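Local coordinates for protein cell divisionFtsK/SpoIIIE (Thermomonospora curvata, PDB 4NH0) that is an ATPase of the ESX type VII secretion system, which exports EsxA and EsxB, has weak intrinsic activity and might be the translocase subunit, at residues Leu630-Gly635 / Thr678-Leu683; Ala656-Val661 / Ile801-Ser806; His684-Val689 / Glu890-Pro895; Ala705-Val710 / Thr883-Ile888. All blocks are in the same frame, centred on the assembly; numbering follows the deposited sequence.

Interaction 1 starts first, at 630-635, and interaction 2 starts at 656-661 before 678-683 closes interaction 1, so the two cross. Interaction 1 lays the P-loop helix 669-683 on strand 631-639, and both contacts reach the same sheet. Just past that helix, 684-689 begins interaction 3 and 705-710 begins interaction 4. Strand 801-807 then closes interaction 2 beside the P-loop strand, so interaction 2 crosses interactions 3 and 4 as well. Helix 877-891 closes the last two: 883-888 meets 705-710, then 890-895 meets 684-689. Interaction 4 is therefore nested inside interaction 3, and together they hold helix 877-891 and the coil after it against the loops before strands 689-694 and 710-714.

Interaction 1: Leu630-Gly635 / Thr678-Leu683; sequences LHAVVG and TSLALL
Ser679 and Leu680 of the P-loop helix 669-683 pack against Ala632 and Val633 of strand 631-639 in the second FtsK domain. This is helix-on-sheet packing in a P-loop NTPase fold. The axes of strand 631-635 and helix 678-683 approach to 7.4 Å, with their directions 139° apart.

Ser679 can be followed outward. Its CB lies 3.3 Å from Val633 O. OG is anti to the backbone N (chi1 -178°), which carries it from the helix across to the strand. There OG donates a hydrogen bond of 2.8 Å to Val633 O, tilted modestly from the carbonyl plane. The same OG touches Val633 CG1 at 3.6 Å and Ala632 CB at 3.7 Å, so the hydroxyl sits among methyl groups with the strand carbonyl as its acceptor. An alanine in place of Ser679 would be likely to leave Val633 O without this donor and to open a small gap beside Ala632.

Leu680 reaches the strand with one branch, CD2, which meets Ala632 CB at 3.7 Å. Leu680 also touches Phe769 of strand 767-772. Trp649 of the neighbouring strand 644-651 touches both Val633 and Leu683, so the helix spans more than one strand. One turn after Ser679, Leu683 CD1 rests 3.3 Å from His631 O.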
loop_
_atom_site.group_PDB
_atom_site.type_symbol
_atom_site.label_atom_id
_atom_site.label_comp_id
_atom_site.label_asym_id
_atom_site.label_seq_id
_atom_site.Cartn_x
_atom_site.Cartn_y
_atom_site.Cartn_z
ATOM N N LEU A 630 -16.721 4.754 -0.706
ATOM C CA LEU A 630 -15.676 3.733 -0.743
ATOM C C LEU A 630 -14.526 4.105 -1.669
ATOM O O LEU A 630 -13.854 3.234 -2.217
ATOM C CB LEU A 630 -16.253 2.378 -1.150
ATOM C CG LEU A 630 -16.919 1.589 -0.023
ATOM C CD1 LEU A 630 -17.240 0.188 -0.491
ATOM C CD2 LEU A 630 -16.025 1.550 1.203
ATOM N N HIS A 631 -14.302 5.403 -1.836
ATOM C CA HIS A 631 -13.135 5.885 -2.559
ATOM C C HIS A 631 -12.097 6.394 -1.570
ATOM O O HIS A 631 -12.439 7.014 -0.565
ATOM C CB HIS A 631 -13.518 6.987 -3.546
ATOM C CG HIS A 631 -14.202 6.483 -4.777
ATOM N ND1 HIS A 631 -15.435 5.869 -4.746
ATOM C CD2 HIS A 631 -13.825 6.504 -6.078
ATOM C CE1 HIS A 631 -15.789 5.532 -5.974
ATOM N NE2 HIS A 631 -14.830 5.907 -6.800
ATOM N N ALA A 632 -10.828 6.121 -1.852
ATOM C CA ALA A 632 -9.751 6.521 -0.956
ATOM C C ALA A 632 -8.595 7.149 -1.720
ATOM O O ALA A 632 -8.159 6.626 -2.744
ATOM C CB ALA A 632 -9.264 5.330 -0.153
ATOM N N VAL A 633 -8.106 8.275 -1.215
ATOM C CA VAL A 633 -6.951 8.938 -1.804
ATOM C C VAL A 633 -5.678 8.425 -1.136
ATOM O O VAL A 633 -5.607 8.324 0.088
ATOM C CB VAL A 633 -7.049 10.472 -1.671
ATOM C CG1 VAL A 633 -7.350 10.871 -0.235
ATOM C CG2 VAL A 633 -5.780 11.137 -2.170
ATOM N N VAL A 634 -4.681 8.088 -1.946
ATOM C CA VAL A 634 -3.479 7.440 -1.435
ATOM C C VAL A 634 -2.223 8.297 -1.589
ATOM O O VAL A 634 -1.436 8.419 -0.651
ATOM C CB VAL A 634 -3.263 6.078 -2.126
ATOM C CG1 VAL A 634 -1.791 5.711 -2.167
ATOM C CG2 VAL A 634 -4.068 5.000 -1.420
ATOM N N GLY A 635 -2.037 8.896 -2.760
ATOM C CA GLY A 635 -0.841 9.681 -3.004
ATOM C C GLY A 635 -0.978 10.727 -4.091
ATOM O O GLY A 635 -2.054 11.283 -4.304
ATOM N N THR A 678 -6.093 4.945 7.095
ATOM C CA THR A 678 -6.400 6.275 7.600
ATOM C C THR A 678 -7.251 7.057 6.608
ATOM O O THR A 678 -8.185 7.756 6.998
ATOM C CB THR A 678 -5.121 7.071 7.903
ATOM O OG1 THR A 678 -4.175 6.224 8.567
ATOM C CG2 THR A 678 -5.431 8.266 8.787
ATOM N N SER A 679 -6.925 6.934 5.324
ATOM C CA SER A 679 -7.670 7.617 4.272
ATOM C C SER A 679 -9.131 7.190 4.276
ATOM O O SER A 679 -10.030 8.028 4.230
ATOM C CB SER A 679 -7.047 7.341 2.903
ATOM O OG SER A 679 -7.739 8.031 1.880
ATOM N N LEU A 680 -9.360 5.883 4.334
ATOM C CA LEU A 680 -10.711 5.346 4.427
ATOM C C LEU A 680 -11.361 5.756 5.739
ATOM O O LEU A 680 -12.561 6.009 5.795
ATOM C CB LEU A 680 -10.698 3.822 4.302
ATOM C CG LEU A 680 -10.475 3.244 2.905
ATOM C CD1 LEU A 680 -10.268 1.744 2.980
ATOM C CD2 LEU A 680 -11.651 3.572 2.007
ATOM N N ALA A 681 -10.556 5.824 6.794
ATOM C CA ALA A 681 -11.046 6.196 8.113
ATOM C C ALA A 681 -11.522 7.643 8.137
ATOM O O ALA A 681 -12.385 8.008 8.934
ATOM C CB ALA A 681 -9.968 5.977 9.159
ATOM N N LEU A 682 -10.956 8.462 7.257
ATOM C CA LEU A 682 -11.301 9.876 7.193
ATOM C C LEU A 682 -12.573 10.126 6.393
ATOM O O LEU A 682 -13.269 11.110 6.622
ATOM C CB LEU A 682 -10.148 10.679 6.590
ATOM C CG LEU A 682 -8.908 10.861 7.467
ATOM C CD1 LEU A 682 -7.792 11.527 6.682
ATOM C CD2 LEU A 682 -9.248 11.668 8.707
ATOM N N LEU A 683 -12.873 9.238 5.452
ATOM C CA LEU A 683 -14.031 9.418 4.585
ATOM C C LEU A 683 -15.179 8.491 4.957
ATOM O O LEU A 683 -16.210 8.469 4.287
ATOM C CB LEU A 683 -13.640 9.197 3.123
ATOM C CG LEU A 683 -12.659 10.209 2.531
ATOM C CD1 LEU A 683 -12.288 9.831 1.108
ATOM C CD2 LEU A 683 -13.248 11.606 2.579
#

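Interaction 2: Ala656-Val661 / Ile801-Ser806; sequences AGHVGV and IHVVLS
His658 and Val803 meet where a parallel strand pair begins in the core of the P-loop NTPase sheet. Strand 659-662 leads into the P-loop, with strand 801-807 beside it; 659-661 and 801-806 run parallel, 8° apart.

The two side chains stand at a slant to each other. Val803 CG2 lies over one face of the His658 imidazole, a CH-pi contact of 3.6 Å to the ring centroid, while Ile801 O approaches the ring edge near CE1. His658 NE2 bonds to Ala793 O, which fixes the ring's rotation. His802 turns the other way and meets the backbone with its edge. Its ND1 donates to Gly657 O at 3.0 Å; the oxygen is close to the ring plane, but ND1 stands above the carbonyl plane. NE2 bonds to Asp767, and the ring stacks on Phe769. A leucine at His802 would probably leave Gly657 O and Asp767 without this shared partner and lose the flat ring stacked on Phe769.

Val659 and Val804 stand side by side on one face of the sheet, toward helix 669-683. Ser806 and Val661 share that face, both touching the P-loop Lys669. Between the backbones, Val661 N bonds to Leu805 O at 2.9 Å.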
loop_
_atom_site.group_PDB
_atom_site.type_symbol
_atom_site.label_atom_id
_atom_site.label_comp_id
_atom_site.label_asym_id
_atom_site.label_seq_id
_atom_site.Cartn_x
_atom_site.Cartn_y
_atom_site.Cartn_z
ATOM N N ALA A 656 -12.681 -3.819 -8.007
ATOM C CA ALA A 656 -11.314 -3.557 -7.587
ATOM C C ALA A 656 -11.247 -3.364 -6.078
ATOM O O ALA A 656 -10.353 -2.694 -5.566
ATOM C CB ALA A 656 -10.765 -2.339 -8.305
ATOM N N GLY A 657 -12.201 -3.962 -5.371
ATOM C CA GLY A 657 -12.294 -3.821 -3.931
ATOM C C GLY A 657 -11.151 -4.469 -3.177
ATOM O O GLY A 657 -10.889 -4.132 -2.025
ATOM N N HIS A 658 -10.470 -5.408 -3.826
ATOM C CA HIS A 658 -9.319 -6.071 -3.225
ATOM C C HIS A 658 -8.036 -5.313 -3.540
ATOM O O HIS A 658 -7.769 -4.980 -4.694
ATOM C CB HIS A 658 -9.217 -7.515 -3.714
ATOM C CG HIS A 658 -10.237 -8.429 -3.114
ATOM N ND1 HIS A 658 -10.773 -8.225 -1.860
ATOM C CD2 HIS A 658 -10.823 -9.551 -3.594
ATOM C CE1 HIS A 658 -11.640 -9.183 -1.593
ATOM N NE2 HIS A 658 -11.692 -10.000 -2.630
ATOM N N VAL A 659 -7.242 -5.043 -2.509
ATOM C CA VAL A 659 -6.019 -4.268 -2.672
ATOM C C VAL A 659 -4.775 -5.114 -2.433
ATOM O O VAL A 659 -4.679 -5.827 -1.435
ATOM C CB VAL A 659 -5.990 -3.058 -1.718
ATOM C CG1 VAL A 659 -4.725 -2.243 -1.927
ATOM C CG2 VAL A 659 -7.218 -2.192 -1.926
ATOM N N GLY A 660 -3.826 -5.032 -3.359
ATOM C CA GLY A 660 -2.555 -5.719 -3.218
ATOM C C GLY A 660 -1.396 -4.745 -3.261
ATOM O O GLY A 660 -1.411 -3.784 -4.028
ATOM N N VAL A 661 -0.388 -4.988 -2.430
ATOM C CA VAL A 661 0.782 -4.120 -2.365
ATOM C C VAL A 661 2.074 -4.931 -2.405
ATOM O O VAL A 661 2.233 -5.895 -1.660
ATOM C CB VAL A 661 0.772 -3.252 -1.089
ATOM C CG1 VAL A 661 2.053 -2.442 -0.981
ATOM C CG2 VAL A 661 -0.441 -2.336 -1.077
ATOM N N ILE A 801 -16.670 -8.023 1.966
ATOM C CA ILE A 801 -15.435 -8.430 2.623
ATOM C C ILE A 801 -14.256 -8.177 1.693
ATOM O O ILE A 801 -14.169 -8.756 0.612
ATOM C CB ILE A 801 -15.456 -9.913 3.040
ATOM C CG1 ILE A 801 -16.319 -10.111 4.287
ATOM C CG2 ILE A 801 -14.052 -10.400 3.336
ATOM C CD1 ILE A 801 -17.797 -10.229 4.014
ATOM N N HIS A 802 -13.356 -7.295 2.115
ATOM C CA HIS A 802 -12.192 -6.950 1.313
ATOM C C HIS A 802 -10.920 -7.493 1.945
ATOM O O HIS A 802 -10.807 -7.560 3.167
ATOM C CB HIS A 802 -12.070 -5.434 1.152
ATOM C CG HIS A 802 -13.335 -4.759 0.725
ATOM N ND1 HIS A 802 -13.513 -4.245 -0.541
ATOM C CD2 HIS A 802 -14.478 -4.497 1.401
ATOM C CE1 HIS A 802 -14.714 -3.705 -0.630
ATOM N NE2 HIS A 802 -15.321 -3.845 0.535
ATOM N N VAL A 803 -9.963 -7.878 1.108
ATOM C CA VAL A 803 -8.638 -8.228 1.596
ATOM C C VAL A 803 -7.638 -7.163 1.166
ATOM O O VAL A 803 -7.682 -6.668 0.039
ATOM C CB VAL A 803 -8.178 -9.619 1.096
ATOM C CG1 VAL A 803 -9.049 -10.712 1.691
ATOM C CG2 VAL A 803 -8.196 -9.688 -0.421
ATOM N N VAL A 804 -6.757 -6.786 2.082
ATOM C CA VAL A 804 -5.685 -5.853 1.773
ATOM C C VAL A 804 -4.359 -6.520 2.104
ATOM O O VAL A 804 -3.907 -6.498 3.247
ATOM C CB VAL A 804 -5.825 -4.534 2.550
ATOM C CG1 VAL A 804 -4.709 -3.577 2.172
ATOM C CG2 VAL A 804 -7.180 -3.903 2.277
ATOM N N LEU A 805 -3.748 -7.127 1.094
ATOM C CA LEU A 805 -2.568 -7.951 1.302
ATOM C C LEU A 805 -1.304 -7.280 0.785
ATOM O O LEU A 805 -1.316 -6.630 -0.260
ATOM C CB LEU A 805 -2.754 -9.306 0.624
ATOM C CG LEU A 805 -4.081 -9.996 0.936
ATOM C CD1 LEU A 805 -4.242 -11.248 0.099
ATOM C CD2 LEU A 805 -4.176 -10.322 2.414
ATOM N N SER A 806 -0.214 -7.444 1.524
ATOM C CA SER A 806 1.069 -6.888 1.122
ATOM C C SER A 806 2.187 -7.911 1.270
ATOM O O SER A 806 2.153 -8.760 2.159
ATOM C CB SER A 806 1.393 -5.637 1.937
ATOM O OG SER A 806 2.705 -5.181 1.662
#

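Interaction 3: His684-Val689 / Glu890-Pro895; sequences HTPQEV and EAWHGP
The backbones stay well apart where Thr685 and Pro686 meet Trp892: Thr685 CA and Trp892 CA are 8.1 Å from each other, Gln687 CA and Pro895 CA 7.3 Å. Segment 684-689 is the turn between the P-loop helix 669-683 and strand 689-694 in the P-loop NTPase fold of the second FtsK domain. Segment 890-895 holds the weakly bonded last residues of helix 877-891 and the coil after it. The turn is tight: Thr685 O accepts from both Glu688 N and Val689 N, and Glu688 OE2 takes Thr685 N at 2.9 Å. Arg627 forms a salt bridge with that carboxylate.

Side chains bridge the space. With chi1 at 176°, Trp892 extends away from its own N and sends the indole across to the turn. Pro686 CD sits over the centre of its six-membered ring, a CH-pi contact of 3.7 Å almost on the ring normal. The opposite indole face has Gly894 N over it, near the rim. Thr685 CB touches CZ3 of Trp892 obliquely. Gln687 comes to the indole edge with NE2, its amide plane turned 59° from the ring. The indole is also tied to its own segment, because Trp892 NE1 donates to Pro895 O. Nearer the solvent, Gln687 OE1 lies 3.2 Å from Pro895 CG.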
loop_
_atom_site.group_PDB
_atom_site.type_symbol
_atom_site.label_atom_id
_atom_site.label_comp_id
_atom_site.label_asym_id
_atom_site.label_seq_id
_atom_site.Cartn_x
_atom_site.Cartn_y
_atom_site.Cartn_z
ATOM N N HIS A 684 -14.999 7.722 6.025
ATOM C CA HIS A 684 -16.028 6.787 6.465
ATOM C C HIS A 684 -16.128 6.734 7.982
ATOM O O HIS A 684 -15.166 7.022 8.691
ATOM C CB HIS A 684 -15.749 5.387 5.918
ATOM C CG HIS A 684 -15.616 5.334 4.428
ATOM N ND1 HIS A 684 -14.460 5.695 3.772
ATOM C CD2 HIS A 684 -16.494 4.963 3.468
ATOM C CE1 HIS A 684 -14.632 5.549 2.470
ATOM N NE2 HIS A 684 -15.858 5.107 2.260
ATOM N N THR A 685 -17.306 6.363 8.472
ATOM C CA THR A 685 -17.525 6.182 9.898
ATOM C C THR A 685 -17.225 4.734 10.272
ATOM O O THR A 685 -17.311 3.849 9.423
ATOM C CB THR A 685 -18.971 6.544 10.296
ATOM O OG1 THR A 685 -19.875 5.562 9.776
ATOM C CG2 THR A 685 -19.346 7.911 9.754
ATOM N N PRO A 686 -16.858 4.487 11.540
ATOM C CA PRO A 686 -16.555 3.130 12.013
ATOM C C PRO A 686 -17.699 2.134 11.814
ATOM O O PRO A 686 -17.472 0.929 11.899
ATOM C CB PRO A 686 -16.277 3.339 13.501
ATOM C CG PRO A 686 -15.780 4.730 13.587
ATOM C CD PRO A 686 -16.559 5.500 12.567
ATOM N N GLN A 687 -18.905 2.631 11.560
ATOM C CA GLN A 687 -20.041 1.764 11.272
ATOM C C GLN A 687 -20.118 1.436 9.787
ATOM O O GLN A 687 -20.883 0.566 9.373
ATOM C CB GLN A 687 -21.347 2.415 11.727
ATOM C CG GLN A 687 -21.549 2.430 13.229
ATOM C CD GLN A 687 -22.913 2.956 13.623
ATOM O OE1 GLN A 687 -23.710 2.248 14.235
ATOM N NE2 GLN A 687 -23.191 4.205 13.269
ATOM N N GLU A 688 -19.324 2.140 8.988
ATOM C CA GLU A 688 -19.314 1.933 7.546
ATOM C C GLU A 688 -18.143 1.058 7.117
ATOM O O GLU A 688 -18.246 0.302 6.154
ATOM C CB GLU A 688 -19.268 3.276 6.815
ATOM C CG GLU A 688 -20.548 4.087 6.934
ATOM C CD GLU A 688 -20.432 5.461 6.304
ATOM O OE1 GLU A 688 -21.424 5.929 5.711
ATOM O OE2 GLU A 688 -19.351 6.078 6.411
ATOM N N VAL A 689 -17.029 1.168 7.834
ATOM C CA VAL A 689 -15.854 0.349 7.552
ATOM C C VAL A 689 -15.247 -0.214 8.833
ATOM O O VAL A 689 -15.319 0.407 9.891
ATOM C CB VAL A 689 -14.769 1.144 6.795
ATOM C CG1 VAL A 689 -15.245 1.508 5.398
ATOM C CG2 VAL A 689 -14.378 2.388 7.571
ATOM N N GLU A 890 -11.711 10.909 19.161
ATOM C CA GLU A 890 -12.412 11.866 20.009
ATOM C C GLU A 890 -13.545 12.567 19.267
ATOM O O GLU A 890 -14.407 13.192 19.884
ATOM C CB GLU A 890 -11.430 12.900 20.561
ATOM C CG GLU A 890 -10.431 12.332 21.555
ATOM C CD GLU A 890 -9.436 13.367 22.039
ATOM O OE1 GLU A 890 -9.445 14.498 21.509
ATOM O OE2 GLU A 890 -8.645 13.051 22.953
ATOM N N ALA A 891 -13.541 12.463 17.943
ATOM C CA ALA A 891 -14.584 13.072 17.130
ATOM C C ALA A 891 -15.749 12.111 16.931
ATOM O O ALA A 891 -16.834 12.513 16.512
ATOM C CB ALA A 891 -14.025 13.509 15.790
ATOM N N TRP A 892 -15.517 10.837 17.234
ATOM C CA TRP A 892 -16.549 9.819 17.085
ATOM C C TRP A 892 -17.115 9.399 18.435
ATOM O O TRP A 892 -16.394 8.889 19.291
ATOM C CB TRP A 892 -15.997 8.599 16.349
ATOM C CG TRP A 892 -16.984 7.483 16.244
ATOM C CD1 TRP A 892 -17.018 6.346 16.993
ATOM C CD2 TRP A 892 -18.094 7.404 15.343
ATOM N NE1 TRP A 892 -18.077 5.559 16.611
ATOM C CE2 TRP A 892 -18.753 6.187 15.598
ATOM C CE3 TRP A 892 -18.592 8.244 14.343
ATOM C CZ2 TRP A 892 -19.884 5.789 14.891
ATOM C CZ3 TRP A 892 -19.713 7.846 13.642
ATOM C CH2 TRP A 892 -20.347 6.630 13.918
ATOM N N HIS A 893 -18.414 9.612 18.616
ATOM C CA HIS A 893 -19.074 9.289 19.873
ATOM C C HIS A 893 -20.185 8.267 19.669
ATOM O O HIS A 893 -21.325 8.484 20.077
ATOM C CB HIS A 893 -19.639 10.555 20.517
ATOM C CG HIS A 893 -18.637 11.657 20.654
ATOM N ND1 HIS A 893 -17.733 11.715 21.693
ATOM C CD2 HIS A 893 -18.392 12.741 19.881
ATOM C CE1 HIS A 893 -16.976 12.790 21.556
ATOM N NE2 HIS A 893 -17.356 13.430 20.464
ATOM N N GLY A 894 -19.843 7.151 19.035
ATOM C CA GLY A 894 -20.801 6.092 18.787
ATOM C C GLY A 894 -20.170 4.723 18.929
ATOM O O GLY A 894 -19.072 4.599 19.470
ATOM N N PRO A 895 -20.862 3.684 18.443
ATOM C CA PRO A 895 -20.348 2.312 18.508
ATOM C C PRO A 895 -19.077 2.142 17.684
ATOM O O PRO A 895 -19.035 2.559 16.528
ATOM C CB PRO A 895 -21.496 1.479 17.930
ATOM C CG PRO A 895 -22.264 2.428 17.083
ATOM C CD PRO A 895 -22.171 3.753 17.774
#

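Interaction 4: Ala705-Val710 / Thr883-Ile888; sequences AELPHV and TTVKTI
This is a buried apolar contact between a loop and a helix, in which Leu707 packs against Val885 and Ile888. The loop 705-710 leads into strand 710-714, the outermost strand on this side of the central sheet of the second FtsK domain. Helix 877-891 lies against this loop. The contact lies away from the nucleotide sites and joins the sheet margin to helix 877-891, which follows the last strand of the sheet.

Leu707 CA and Val885 CA are 5.7 Å apart, the nearest pair. Val885 turns CG1 away from its own N, chi1 -179°, and this branch points into the loop. It lies 3.6 Å from Leu707 N and 3.8 Å from Leu707 CG, and it also touches CB of Glu706. Glu706, which is exposed, adds at most a long, weak ion pair with Arg889. The Leu707 and Val885 side chains cross at about a right angle. One branch of Leu707, CD2, continues to Ile888 CD1 at 3.8 Å, so the leucine spans two helix residues a turn apart.

Ile888 uses both of its branches. CD1 meets Leu707, and CG2 meets the edge of the His709 ring at CE1, 3.7 Å away. CG2 also lies near Pro708 CG. His709 NE2 bonds to His684 O, which holds the imidazole in place. Leu682 of the P-loop helix touches Ile888 as well.

The contact across the two segments is van der Waals, made by methyl groups of branched side chains and a ring edge. Its hold therefore rests on shape and on hiding apolar surface.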
loop_
_atom_site.group_PDB
_atom_site.type_symbol
_atom_site.label_atom_id
_atom_site.label_comp_id
_atom_site.label_asym_id
_atom_site.label_seq_id
_atom_site.Cartn_x
_atom_site.Cartn_y
_atom_site.Cartn_z
ATOM N N ALA A 705 -4.151 1.145 16.292
ATOM C CA ALA A 705 -4.992 0.239 17.068
ATOM C C ALA A 705 -6.081 0.965 17.850
ATOM O O ALA A 705 -7.105 0.375 18.190
ATOM C CB ALA A 705 -4.134 -0.584 18.015
ATOM N N GLU A 706 -5.859 2.244 18.133
ATOM C CA GLU A 706 -6.809 3.018 18.922
ATOM C C GLU A 706 -7.858 3.696 18.048
ATOM O O GLU A 706 -8.737 4.394 18.550
ATOM C CB GLU A 706 -6.077 4.060 19.769
ATOM C CG GLU A 706 -5.180 3.456 20.837
ATOM C CD GLU A 706 -4.506 4.506 21.697
ATOM O OE1 GLU A 706 -5.224 5.336 22.292
ATOM O OE2 GLU A 706 -3.261 4.500 21.778
ATOM N N LEU A 707 -7.760 3.492 16.738
ATOM C CA LEU A 707 -8.780 3.978 15.820
ATOM C C LEU A 707 -10.107 3.291 16.107
ATOM O O LEU A 707 -10.139 2.103 16.418
ATOM C CB LEU A 707 -8.371 3.734 14.367
ATOM C CG LEU A 707 -7.526 4.802 13.675
ATOM C CD1 LEU A 707 -7.090 4.319 12.305
ATOM C CD2 LEU A 707 -8.306 6.098 13.558
ATOM N N PRO A 708 -11.210 4.041 16.008
ATOM C CA PRO A 708 -12.532 3.442 16.198
ATOM C C PRO A 708 -12.920 2.553 15.021
ATOM O O PRO A 708 -13.874 1.783 15.117
ATOM C CB PRO A 708 -13.453 4.658 16.304
ATOM C CG PRO A 708 -12.755 5.717 15.528
ATOM C CD PRO A 708 -11.289 5.489 15.752
ATOM N N HIS A 709 -12.175 2.660 13.926
ATOM C CA HIS A 709 -12.450 1.876 12.727
ATOM C C HIS A 709 -11.821 0.488 12.791
ATOM O O HIS A 709 -12.308 -0.447 12.159
ATOM C CB HIS A 709 -11.951 2.611 11.483
ATOM C CG HIS A 709 -12.597 3.944 11.269
ATOM N ND1 HIS A 709 -12.276 5.056 12.017
ATOM C CD2 HIS A 709 -13.545 4.343 10.389
ATOM C CE1 HIS A 709 -12.997 6.083 11.607
ATOM N NE2 HIS A 709 -13.777 5.677 10.621
ATOM N N VAL A 710 -10.737 0.352 13.548
ATOM C CA VAL A 710 -10.084 -0.942 13.689
ATOM C C VAL A 710 -10.667 -1.705 14.871
ATOM O O VAL A 710 -11.172 -1.108 15.821
ATOM C CB VAL A 710 -8.559 -0.802 13.867
ATOM C CG1 VAL A 710 -7.977 0.072 12.769
ATOM C CG2 VAL A 710 -8.229 -0.232 15.231
ATOM N N THR A 883 -1.390 11.737 16.644
ATOM C CA THR A 883 -2.271 12.893 16.771
ATOM C C THR A 883 -3.487 12.771 15.859
ATOM O O THR A 883 -4.565 13.270 16.181
ATOM C CB THR A 883 -1.532 14.203 16.451
ATOM O OG1 THR A 883 -0.880 14.088 15.181
ATOM C CG2 THR A 883 -0.495 14.502 17.521
ATOM N N THR A 884 -3.309 12.108 14.721
ATOM C CA THR A 884 -4.406 11.890 13.786
ATOM C C THR A 884 -5.435 10.936 14.380
ATOM O O THR A 884 -6.635 11.208 14.356
ATOM C CB THR A 884 -3.911 11.318 12.448
ATOM O OG1 THR A 884 -3.369 10.009 12.657
ATOM C CG2 THR A 884 -2.843 12.212 11.849
ATOM N N VAL A 885 -4.952 9.816 14.909
ATOM C CA VAL A 885 -5.808 8.822 15.546
ATOM C C VAL A 885 -6.563 9.436 16.719
ATOM O O VAL A 885 -7.751 9.174 16.915
ATOM C CB VAL A 885 -4.992 7.613 16.041
ATOM C CG1 VAL A 885 -5.902 6.576 16.678
ATOM C CG2 VAL A 885 -4.209 7.001 14.895
ATOM N N LYS A 886 -5.862 10.260 17.490
ATOM C CA LYS A 886 -6.457 10.957 18.622
ATOM C C LYS A 886 -7.610 11.846 18.174
ATOM O O LYS A 886 -8.630 11.948 18.854
ATOM C CB LYS A 886 -5.401 11.794 19.347
ATOM C CG LYS A 886 -5.909 12.492 20.597
ATOM C CD LYS A 886 -4.873 13.454 21.154
ATOM C CE LYS A 886 -5.334 14.055 22.471
ATOM N NZ LYS A 886 -6.760 14.478 22.417
ATOM N N THR A 887 -7.441 12.481 17.019
ATOM C CA THR A 887 -8.441 13.399 16.491
ATOM C C THR A 887 -9.697 12.665 16.033
ATOM O O THR A 887 -10.814 13.104 16.300
ATOM C CB THR A 887 -7.880 14.217 15.315
ATOM O OG1 THR A 887 -6.612 14.775 15.678
ATOM C CG2 THR A 887 -8.837 15.336 14.937
ATOM N N ILE A 888 -9.505 11.544 15.347
ATOM C CA ILE A 888 -10.619 10.775 14.804
ATOM C C ILE A 888 -11.427 10.092 15.904
ATOM O O ILE A 888 -12.657 10.075 15.861
ATOM C CB ILE A 888 -10.131 9.709 13.805
ATOM C CG1 ILE A 888 -9.297 10.356 12.700
ATOM C CG2 ILE A 888 -11.308 8.956 13.205
ATOM C CD1 ILE A 888 -8.775 9.374 11.679
#